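Local structure of light Chain (Clostridium botulinum, 6BVD) at residues S9-D14 / Y89-I94; I22-P27 / W46-R51. The protein is the zinc endopeptidase light chain of a mosaic botulinum neurotoxin and probably cleaves a neuronal SNARE protein, thereby blocking neurotransmitter release. All coordinates share one frame; numbering follows the deposited sequence.

Interaction 1 (S9-D14 / Y89-I94); sequences SFNYDD and YLQIMI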
ATOM      1  N   SER A   9      -9.101  -5.401   6.379  1.00 22.97           N
ATOM      2  CA  SER A   9      -8.866  -4.308   7.342  1.00 23.56           C
ATOM      3  C   SER A   9     -10.027  -4.187   8.359  1.00 23.78           C
ATOM      4  O   SER A   9     -11.157  -4.593   8.082  1.00 21.57           O
ATOM      5  CB  SER A   9      -8.664  -2.964   6.623  1.00 31.76           C
ATOM      6  OG  SER A   9      -7.409  -2.943   5.948  1.00 31.27           O
ATOM      7  N   PHE A  10      -9.709  -3.675   9.544  1.00 21.04           N
ATOM      8  CA  PHE A  10     -10.635  -3.539  10.669  1.00 25.84           C
ATOM      9  C   PHE A  10      -9.997  -2.597  11.686  1.00 30.82           C
ATOM     10  O   PHE A  10      -8.764  -2.455  11.732  1.00 26.47           O
ATOM     11  CB  PHE A  10     -10.954  -4.912  11.328  1.00 27.56           C
ATOM     12  CG  PHE A  10      -9.906  -5.986  11.056  1.00 25.98           C
ATOM     13  CD1 PHE A  10      -8.606  -5.857  11.539  1.00 23.22           C
ATOM     14  CD2 PHE A  10     -10.224  -7.101  10.290  1.00 26.51           C
ATOM     15  CE1 PHE A  10      -7.637  -6.824  11.279  1.00 24.91           C
ATOM     16  CE2 PHE A  10      -9.259  -8.083  10.017  1.00 22.24           C
ATOM     17  CZ  PHE A  10      -7.965  -7.955  10.521  1.00 23.93           C
ATOM     18  N   ASN A  11     -10.830  -1.951  12.488  1.00 23.96           N
ATOM     19  CA  ASN A  11     -10.369  -1.220  13.663  1.00 27.19           C
ATOM     20  C   ASN A  11     -10.730  -2.040  14.904  1.00 27.23           C
ATOM     21  O   ASN A  11     -11.681  -2.821  14.850  1.00 25.96           O
ATOM     22  CB  ASN A  11     -10.996   0.178  13.699  1.00 23.05           C
ATOM     23  CG  ASN A  11     -10.852   0.897  12.371  1.00 33.13           C
ATOM     24  OD1 ASN A  11      -9.780   1.385  12.062  1.00 26.54           O
ATOM     25  ND2 ASN A  11     -11.933   0.967  11.590  1.00 22.51           N
ATOM     26  N   TYR A  12      -9.992  -1.889  16.006  1.00 24.77           N
ATOM     27  CA  TYR A  12     -10.273  -2.719  17.184  1.00 28.24           C
ATOM     28  C   TYR A  12     -11.723  -2.527  17.658  1.00 27.43           C
ATOM     29  O   TYR A  12     -12.347  -3.469  18.153  1.00 30.52           O
ATOM     30  CB  TYR A  12      -9.319  -2.409  18.341  1.00 27.92           C
ATOM     31  CG  TYR A  12      -9.488  -3.404  19.457  1.00 29.43           C
ATOM     32  CD1 TYR A  12      -8.937  -4.670  19.363  1.00 24.48           C
ATOM     33  CD2 TYR A  12     -10.267  -3.100  20.574  1.00 31.32           C
ATOM     34  CE1 TYR A  12      -9.127  -5.615  20.382  1.00 24.43           C
ATOM     35  CE2 TYR A  12     -10.463  -4.029  21.588  1.00 34.43           C
ATOM     36  CZ  TYR A  12      -9.888  -5.275  21.488  1.00 30.45           C
ATOM     37  OH  TYR A  12     -10.086  -6.199  22.493  1.00 41.23           O
ATOM     38  N   ASP A  13     -12.250  -1.321  17.504  1.00 30.36           N
ATOM     39  CA  ASP A  13     -13.591  -1.038  17.991  1.00 37.70           C
ATOM     40  C   ASP A  13     -14.718  -1.362  17.005  1.00 34.08           C
ATOM     41  O   ASP A  13     -15.875  -1.172  17.349  1.00 36.47           O
ATOM     42  CB  ASP A  13     -13.707   0.434  18.388  1.00 40.43           C
ATOM     43  CG  ASP A  13     -13.024   0.751  19.714  1.00 48.83           C
ATOM     44  OD1 ASP A  13     -12.746  -0.166  20.530  1.00 45.33           O
ATOM     45  OD2 ASP A  13     -12.766   1.948  19.937  1.00 54.49           O
ATOM     46  N   ASP A  14     -14.410  -1.857  15.809  1.00 26.70           N
ATOM     47  CA  ASP A  14     -15.478  -2.245  14.881  1.00 29.26           C
ATOM     48  C   ASP A  14     -16.369  -3.318  15.526  1.00 27.57           C
ATOM     49  O   ASP A  14     -15.900  -4.221  16.211  1.00 27.63           O
ATOM     50  CB  ASP A  14     -14.942  -2.815  13.579  1.00 26.21           C
ATOM     51  CG  ASP A  14     -14.187  -1.806  12.717  1.00 34.03           C
ATOM     52  OD1 ASP A  14     -14.170  -0.589  13.014  1.00 31.95           O
ATOM     53  OD2 ASP A  14     -13.606  -2.286  11.716  1.00 31.40           O
ATOM     54  N   TYR A  89      -1.589  -2.035  17.092  1.00 24.19           N
ATOM     55  CA  TYR A  89      -1.043  -3.365  16.826  1.00 24.11           C
ATOM     56  C   TYR A  89      -1.755  -4.013  15.620  1.00 26.53           C
ATOM     57  O   TYR A  89      -1.116  -4.597  14.737  1.00 20.42           O
ATOM     58  CB  TYR A  89      -1.174  -4.271  18.109  1.00 24.27           C
ATOM     59  CG  TYR A  89      -0.665  -5.668  17.933  1.00 24.34           C
ATOM     60  CD1 TYR A  89       0.594  -6.050  18.423  1.00 20.37           C
ATOM     61  CD2 TYR A  89      -1.450  -6.631  17.290  1.00 20.51           C
ATOM     62  CE1 TYR A  89       1.070  -7.336  18.239  1.00 21.28           C
ATOM     63  CE2 TYR A  89      -0.993  -7.917  17.112  1.00 23.64           C
ATOM     64  CZ  TYR A  89       0.255  -8.271  17.599  1.00 26.09           C
ATOM     65  OH  TYR A  89       0.681  -9.558  17.412  1.00 24.90           O
ATOM     66  N   LEU A  90      -3.080  -3.945  15.603  1.00 22.00           N
ATOM     67  CA  LEU A  90      -3.850  -4.454  14.476  1.00 24.15           C
ATOM     68  C   LEU A  90      -3.433  -3.762  13.153  1.00 22.88           C
ATOM     69  O   LEU A  90      -3.257  -4.418  12.148  1.00 23.71           O
ATOM     70  CB  LEU A  90      -5.333  -4.212  14.685  1.00 26.67           C
ATOM     71  CG  LEU A  90      -6.096  -5.198  15.554  1.00 29.53           C
ATOM     72  CD1 LEU A  90      -7.616  -4.899  15.442  1.00 25.54           C
ATOM     73  CD2 LEU A  90      -5.772  -6.624  15.146  1.00 27.22           C
ATOM     74  N   GLN A  91      -3.313  -2.442  13.160  1.00 20.97           N
ATOM     75  CA  GLN A  91      -2.976  -1.746  11.904  1.00 22.44           C
ATOM     76  C   GLN A  91      -1.577  -2.090  11.395  1.00 16.70           C
ATOM     77  O   GLN A  91      -1.320  -2.072  10.187  1.00 19.31           O
ATOM     78  CB  GLN A  91      -3.107  -0.227  12.059  1.00 25.17           C
ATOM     79  CG  GLN A  91      -4.450   0.209  12.607  1.00 32.80           C
ATOM     80  CD  GLN A  91      -5.634  -0.408  11.885  1.00 31.13           C
ATOM     81  OE1 GLN A  91      -5.726  -0.365  10.666  1.00 22.88           O
ATOM     82  NE2 GLN A  91      -6.572  -0.984  12.664  1.00 21.50           N
ATOM     83  N   ILE A  92      -0.644  -2.313  12.306  1.00 22.91           N
ATOM     84  CA  ILE A  92       0.703  -2.676  11.895  1.00 19.10           C
ATOM     85  C   ILE A  92       0.658  -4.066  11.286  1.00 22.95           C
ATOM     86  O   ILE A  92       1.265  -4.321  10.259  1.00 20.92           O
ATOM     87  CB  ILE A  92       1.664  -2.603  13.107  1.00 26.24           C
ATOM     88  CG1 ILE A  92       1.748  -1.151  13.567  1.00 18.22           C
ATOM     89  CG2 ILE A  92       3.028  -3.266  12.799  1.00 17.17           C
ATOM     90  CD1 ILE A  92       2.533  -0.952  14.854  1.00 26.14           C
ATOM     91  N   MET A  93      -0.090  -4.972  11.914  1.00 15.58           N
ATOM     92  CA  MET A  93      -0.200  -6.327  11.406  1.00 18.92           C
ATOM     93  C   MET A  93      -0.831  -6.316  10.001  1.00 19.01           C
ATOM     94  O   MET A  93      -0.397  -7.052   9.107  1.00 22.78           O
ATOM     95  CB  MET A  93      -1.020  -7.221  12.368  1.00 15.52           C
ATOM     96  CG  MET A  93      -0.356  -7.433  13.711  1.00 16.34           C
ATOM     97  SD  MET A  93       1.305  -8.103  13.572  1.00 26.90           S
ATOM     98  CE  MET A  93       1.014  -9.663  12.723  1.00 20.25           C
ATOM     99  N   ILE A  94      -1.820  -5.457   9.798  1.00 17.99           N
ATOM    100  CA  ILE A  94      -2.417  -5.294   8.483  1.00 16.71           C
ATOM    101  C   ILE A  94      -1.337  -4.824   7.487  1.00 15.61           C
ATOM    102  O   ILE A  94      -1.193  -5.326   6.379  1.00 18.31           O
ATOM    103  CB  ILE A  94      -3.565  -4.278   8.547  1.00 19.09           C
ATOM    104  CG1 ILE A  94      -4.789  -4.877   9.252  1.00 20.89           C
ATOM    105  CG2 ILE A  94      -3.999  -3.850   7.177  1.00 16.12           C
ATOM    106  CD1 ILE A  94      -5.839  -3.832   9.574  1.00 16.74           C
TER
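Ile-94, Leu-90 and Gln-91 of helix 83-100 meet a loop, extended from Ser-9 to Asn-11 and turning at Tyr-12, that precedes the first strand of the mixed sheet. Ile-94 directs its CB toward this loop and divides its two branches there. Ile-94 CG2 rests against Ser-9 OG at 3.7 Å, while CG1, held beside the backbone N (chi1 -73°), reaches the ring of Phe-10 at CE1. Ile-94 CD1 lies over the loop backbone, 3.8 Å from Ser-9 CA, and also meets Phe-10 CE1 at 3.9 Å. A branched aliphatic suits this place because it can pack on main chain and ring together.

One turn earlier, Leu-90 CD1 lies at the edge of the Tyr-12 ring, near its plane, 4.1 Å from Tyr-12 CD1, and also packs on Phe-10 CD1. The polar link is Gln-91, whose folded chain (chi2 -50°) brings NE2 to Phe-10 O at 2.8 Å. This bond is nearly straight, 167°, and lies in both the carbonyl plane and the amide plane. Beyond it, Asn-11 and Asp-14 close a type I turn; Asn-11 ND2 also bonds to Ile-395 O, and Asp-14 OD2 to Ala-397 N, both of the second subunit.

Phe-10 continues inward to Ile-21 of strand 21-24 and Phe-39 of strand 36-40, and Ile-47 of strand 45-48 packs on Leu-90, so the loop and helix are joined to the sheet.

Interaction 2 (I22-P27 / W46-R51); sequences IYIRPP and WIIPER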
ATOM      1  N   ILE A  22     -15.239 -11.697  15.163  1.00 21.84           N
ATOM      2  CA  ILE A  22     -16.076 -12.529  16.054  1.00 29.77           C
ATOM      3  C   ILE A  22     -15.353 -12.726  17.375  1.00 29.81           C
ATOM      4  O   ILE A  22     -14.187 -12.381  17.504  1.00 26.25           O
ATOM      5  CB  ILE A  22     -16.392 -13.920  15.473  1.00 30.31           C
ATOM      6  CG1 ILE A  22     -15.093 -14.695  15.282  1.00 29.94           C
ATOM      7  CG2 ILE A  22     -17.138 -13.848  14.162  1.00 36.50           C
ATOM      8  CD1 ILE A  22     -15.289 -15.962  14.543  1.00 41.75           C
ATOM      9  N   TYR A  23     -16.063 -13.223  18.388  1.00 24.03           N
ATOM     10  CA  TYR A  23     -15.387 -13.648  19.619  1.00 23.26           C
ATOM     11  C   TYR A  23     -14.954 -15.093  19.532  1.00 28.91           C
ATOM     12  O   TYR A  23     -15.735 -15.958  19.108  1.00 34.83           O
ATOM     13  CB  TYR A  23     -16.288 -13.427  20.840  1.00 19.22           C
ATOM     14  CG  TYR A  23     -16.163 -12.008  21.363  1.00 25.41           C
ATOM     15  CD1 TYR A  23     -15.372 -11.712  22.473  1.00 29.21           C
ATOM     16  CD2 TYR A  23     -16.810 -10.961  20.724  1.00 35.78           C
ATOM     17  CE1 TYR A  23     -15.243 -10.409  22.935  1.00 33.84           C
ATOM     18  CE2 TYR A  23     -16.692  -9.664  21.174  1.00 35.54           C
ATOM     19  CZ  TYR A  23     -15.919  -9.393  22.279  1.00 35.70           C
ATOM     20  OH  TYR A  23     -15.819  -8.097  22.706  1.00 37.80           O
ATOM     21  N   ILE A  24     -13.716 -15.409  19.909  1.00 23.73           N
ATOM     22  CA  ILE A  24     -13.370 -16.809  19.811  1.00 20.69           C
ATOM     23  C   ILE A  24     -12.864 -17.350  21.143  1.00 20.55           C
ATOM     24  O   ILE A  24     -12.273 -16.636  21.942  1.00 20.76           O
ATOM     25  CB  ILE A  24     -12.324 -17.087  18.715  1.00 31.94           C
ATOM     26  CG1 ILE A  24     -10.936 -16.695  19.165  1.00 32.24           C
ATOM     27  CG2 ILE A  24     -12.675 -16.381  17.445  1.00 27.70           C
ATOM     28  CD1 ILE A  24      -9.909 -16.833  18.033  1.00 49.34           C
ATOM     29  N   ARG A  25     -13.125 -18.625  21.370  1.00 20.08           N
ATOM     30  CA  ARG A  25     -12.643 -19.334  22.573  1.00 20.69           C
ATOM     31  C   ARG A  25     -11.403 -20.090  22.159  1.00 22.91           C
ATOM     32  O   ARG A  25     -11.522 -21.136  21.532  1.00 19.92           O
ATOM     33  CB  ARG A  25     -13.704 -20.302  23.113  1.00 16.79           C
ATOM     34  CG  ARG A  25     -13.338 -20.893  24.494  1.00 19.92           C
ATOM     35  CD  ARG A  25     -14.421 -21.903  24.989  1.00 18.99           C
ATOM     36  NE  ARG A  25     -14.410 -23.140  24.193  1.00 24.43           N
ATOM     37  CZ  ARG A  25     -15.138 -24.212  24.481  1.00 26.08           C
ATOM     38  NH1 ARG A  25     -15.902 -24.193  25.552  1.00 26.36           N
ATOM     39  NH2 ARG A  25     -15.084 -25.296  23.719  1.00 28.27           N
ATOM     40  N   PRO A  26     -10.207 -19.553  22.462  1.00 24.21           N
ATOM     41  CA  PRO A  26      -9.041 -20.175  21.815  1.00 27.90           C
ATOM     42  C   PRO A  26      -8.623 -21.497  22.494  1.00 30.27           C
ATOM     43  O   PRO A  26      -9.109 -21.815  23.580  1.00 24.37           O
ATOM     44  CB  PRO A  26      -7.951 -19.061  21.880  1.00 23.47           C
ATOM     45  CG  PRO A  26      -8.412 -18.064  22.830  1.00 26.63           C
ATOM     46  CD  PRO A  26      -9.874 -18.316  23.182  1.00 29.30           C
ATOM     47  N   PRO A  27      -7.775 -22.303  21.820  1.00 23.97           N
ATOM     48  CA  PRO A  27      -7.377 -23.589  22.401  1.00 26.06           C
ATOM     49  C   PRO A  27      -6.797 -23.399  23.806  1.00 24.11           C
ATOM     50  O   PRO A  27      -6.094 -22.398  24.042  1.00 22.95           O
ATOM     51  CB  PRO A  27      -6.326 -24.138  21.409  1.00 23.33           C
ATOM     52  CG  PRO A  27      -6.028 -23.019  20.495  1.00 25.32           C
ATOM     53  CD  PRO A  27      -7.178 -22.081  20.493  1.00 23.40           C
ATOM     54  N   TRP A  46      -6.427 -15.759  12.294  1.00 20.23           N
ATOM     55  CA  TRP A  46      -7.061 -14.837  13.232  1.00 19.13           C
ATOM     56  C   TRP A  46      -6.026 -14.144  14.049  1.00 19.84           C
ATOM     57  O   TRP A  46      -5.037 -14.766  14.461  1.00 24.20           O
ATOM     58  CB  TRP A  46      -8.033 -15.592  14.190  1.00 18.63           C
ATOM     59  CG  TRP A  46      -9.203 -16.109  13.447  1.00 24.52           C
ATOM     60  CD1 TRP A  46      -9.284 -17.277  12.778  1.00 15.53           C
ATOM     61  CD2 TRP A  46     -10.456 -15.421  13.240  1.00 20.75           C
ATOM     62  NE1 TRP A  46     -10.532 -17.380  12.171  1.00 21.15           N
ATOM     63  CE2 TRP A  46     -11.260 -16.253  12.438  1.00 21.26           C
ATOM     64  CE3 TRP A  46     -10.970 -14.188  13.665  1.00 26.79           C
ATOM     65  CZ2 TRP A  46     -12.588 -15.901  12.062  1.00 19.75           C
ATOM     66  CZ3 TRP A  46     -12.292 -13.827  13.281  1.00 31.72           C
ATOM     67  CH2 TRP A  46     -13.067 -14.683  12.477  1.00 22.02           C
ATOM     68  N   ILE A  47      -6.257 -12.867  14.315  1.00 22.37           N
ATOM     69  CA  ILE A  47      -5.420 -12.137  15.262  1.00 22.84           C
ATOM     70  C   ILE A  47      -6.173 -11.782  16.538  1.00 27.07           C
ATOM     71  O   ILE A  47      -7.279 -11.214  16.483  1.00 20.93           O
ATOM     72  CB  ILE A  47      -4.872 -10.834  14.631  1.00 26.74           C
ATOM     73  CG1 ILE A  47      -4.095 -11.172  13.361  1.00 25.94           C
ATOM     74  CG2 ILE A  47      -4.023 -10.023  15.656  1.00 15.32           C
ATOM     75  CD1 ILE A  47      -3.659  -9.976  12.550  1.00 27.07           C
ATOM     76  N   ILE A  48      -5.569 -12.110  17.687  1.00 18.99           N
ATOM     77  CA  ILE A  48      -6.039 -11.570  18.950  1.00 19.68           C
ATOM     78  C   ILE A  48      -5.006 -10.579  19.484  1.00 26.72           C
ATOM     79  O   ILE A  48      -3.979 -10.976  20.037  1.00 25.10           O
ATOM     80  CB  ILE A  48      -6.302 -12.672  19.988  1.00 24.50           C
ATOM     81  CG1 ILE A  48      -7.312 -13.690  19.430  1.00 22.43           C
ATOM     82  CG2 ILE A  48      -6.753 -12.037  21.330  1.00 20.05           C
ATOM     83  CD1 ILE A  48      -7.509 -14.940  20.297  1.00 20.45           C
ATOM     84  N   PRO A  49      -5.278  -9.275  19.330  1.00 33.83           N
ATOM     85  CA  PRO A  49      -4.213  -8.291  19.603  1.00 30.68           C
ATOM     86  C   PRO A  49      -4.066  -7.982  21.094  1.00 31.99           C
ATOM     87  O   PRO A  49      -4.248  -6.856  21.537  1.00 41.09           O
ATOM     88  CB  PRO A  49      -4.668  -7.071  18.816  1.00 21.21           C
ATOM     89  CG  PRO A  49      -6.198  -7.143  18.936  1.00 22.72           C
ATOM     90  CD  PRO A  49      -6.531  -8.629  18.885  1.00 23.59           C
ATOM     91  N   GLU A  50      -3.769  -9.021  21.865  1.00 27.63           N
ATOM     92  CA  GLU A  50      -3.576  -8.939  23.289  1.00 23.82           C
ATOM     93  C   GLU A  50      -2.310  -9.675  23.680  1.00 24.18           C
ATOM     94  O   GLU A  50      -1.855 -10.567  22.933  1.00 28.69           O
ATOM     95  CB  GLU A  50      -4.783  -9.549  24.058  1.00 27.68           C
ATOM     96  CG  GLU A  50      -6.128  -8.910  23.702  1.00 29.21           C
ATOM     97  CD  GLU A  50      -7.280  -9.443  24.513  1.00 37.72           C
ATOM     98  OE1 GLU A  50      -7.054  -9.781  25.700  1.00 42.01           O
ATOM     99  OE2 GLU A  50      -8.418  -9.504  23.975  1.00 40.93           O
ATOM    100  N   ARG A  51      -1.802  -9.385  24.877  1.00 24.32           N
ATOM    101  CA  ARG A  51      -0.653 -10.127  25.418  1.00 26.67           C
ATOM    102  C   ARG A  51      -0.983 -11.596  25.609  1.00 31.41           C
ATOM    103  O   ARG A  51      -2.089 -11.971  26.080  1.00 32.02           O
ATOM    104  CB  ARG A  51      -0.157  -9.539  26.752  1.00 30.71           C
ATOM    105  CG  ARG A  51       0.227  -8.070  26.720  1.00 28.34           C
ATOM    106  CD  ARG A  51       1.530  -7.796  25.948  1.00 20.29           C
ATOM    107  NE  ARG A  51       2.743  -8.305  26.618  1.00 24.54           N
ATOM    108  CZ  ARG A  51       3.431  -7.619  27.536  1.00 32.49           C
ATOM    109  NH1 ARG A  51       3.008  -6.410  27.918  1.00 27.83           N
ATOM    110  NH2 ARG A  51       4.550  -8.137  28.075  1.00 24.46           N
TER
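Strands 22-24 and 46-48 belong to one strongly twisted mixed beta sheet, where strand 36-40 separates them and runs antiparallel to each. With that strand between them and 9.6 Å from axis to axis, they meet through side chains; their directions differ by 76°, reflecting the sheet's twist. Ile-22 and Ile-24 give their backbone bonds to Ala-38 and Phe-36 of the middle strand. Strand alternation sends Trp-46 and Ile-48 into the space facing Ile-24, and Tyr-23 and Ile-47 away from it.

Trp-46 lays its indole past Ala-38, whose small side chain suits a neighbour of so broad a ring. The six-membered part of the indole reaches Ile-22, which crosses it at about a right angle: Ile-22 CG1 stands 3.6 Å from Trp-46 CZ3, and Ile-22 CD1 is tight against Trp-46 CH2 at 3.3 Å. Ile-22 can do this because its CG1 lies between the backbone N and carbonyl carbon (chi1 62°), swinging the longer branch to the ring.

Ile-48 carries the other half. Backed by Ile-156 and Trp-158 of strand 155-158, it extends Ile-48 CD1 to Ile-24 CD1 at 3.8 Å. Pro-26, rigid and apolar, completes this buried cluster, its ring atom CG lying 4.1 Å from the same Ile-48 CD1.

Interaction 2 is nested in sequence within the loop closed by interaction 1, and its residues 46-51 pack against both segments of interaction 1. Interaction 2 is wholly buried and purely apolar, as befits residues facing one another across the middle strand of the sheet. Interaction 1 is only partly buried and lies beside the second subunit; it mixes aliphatic packing with an amide-to-backbone bond. The reverse face of 46-51 joins the two: Ile-47, directed away from 22-27, packs its CD1 on Met-93 CB at 3.8 Å, and Pro-49 takes Tyr-12, Tyr-89 and Leu-90, with its CG 3.6 Å from Tyr-12 CE1. Helix 83-100 thus contacts both the N-terminal loop and the sheet, Leu-90 touching each.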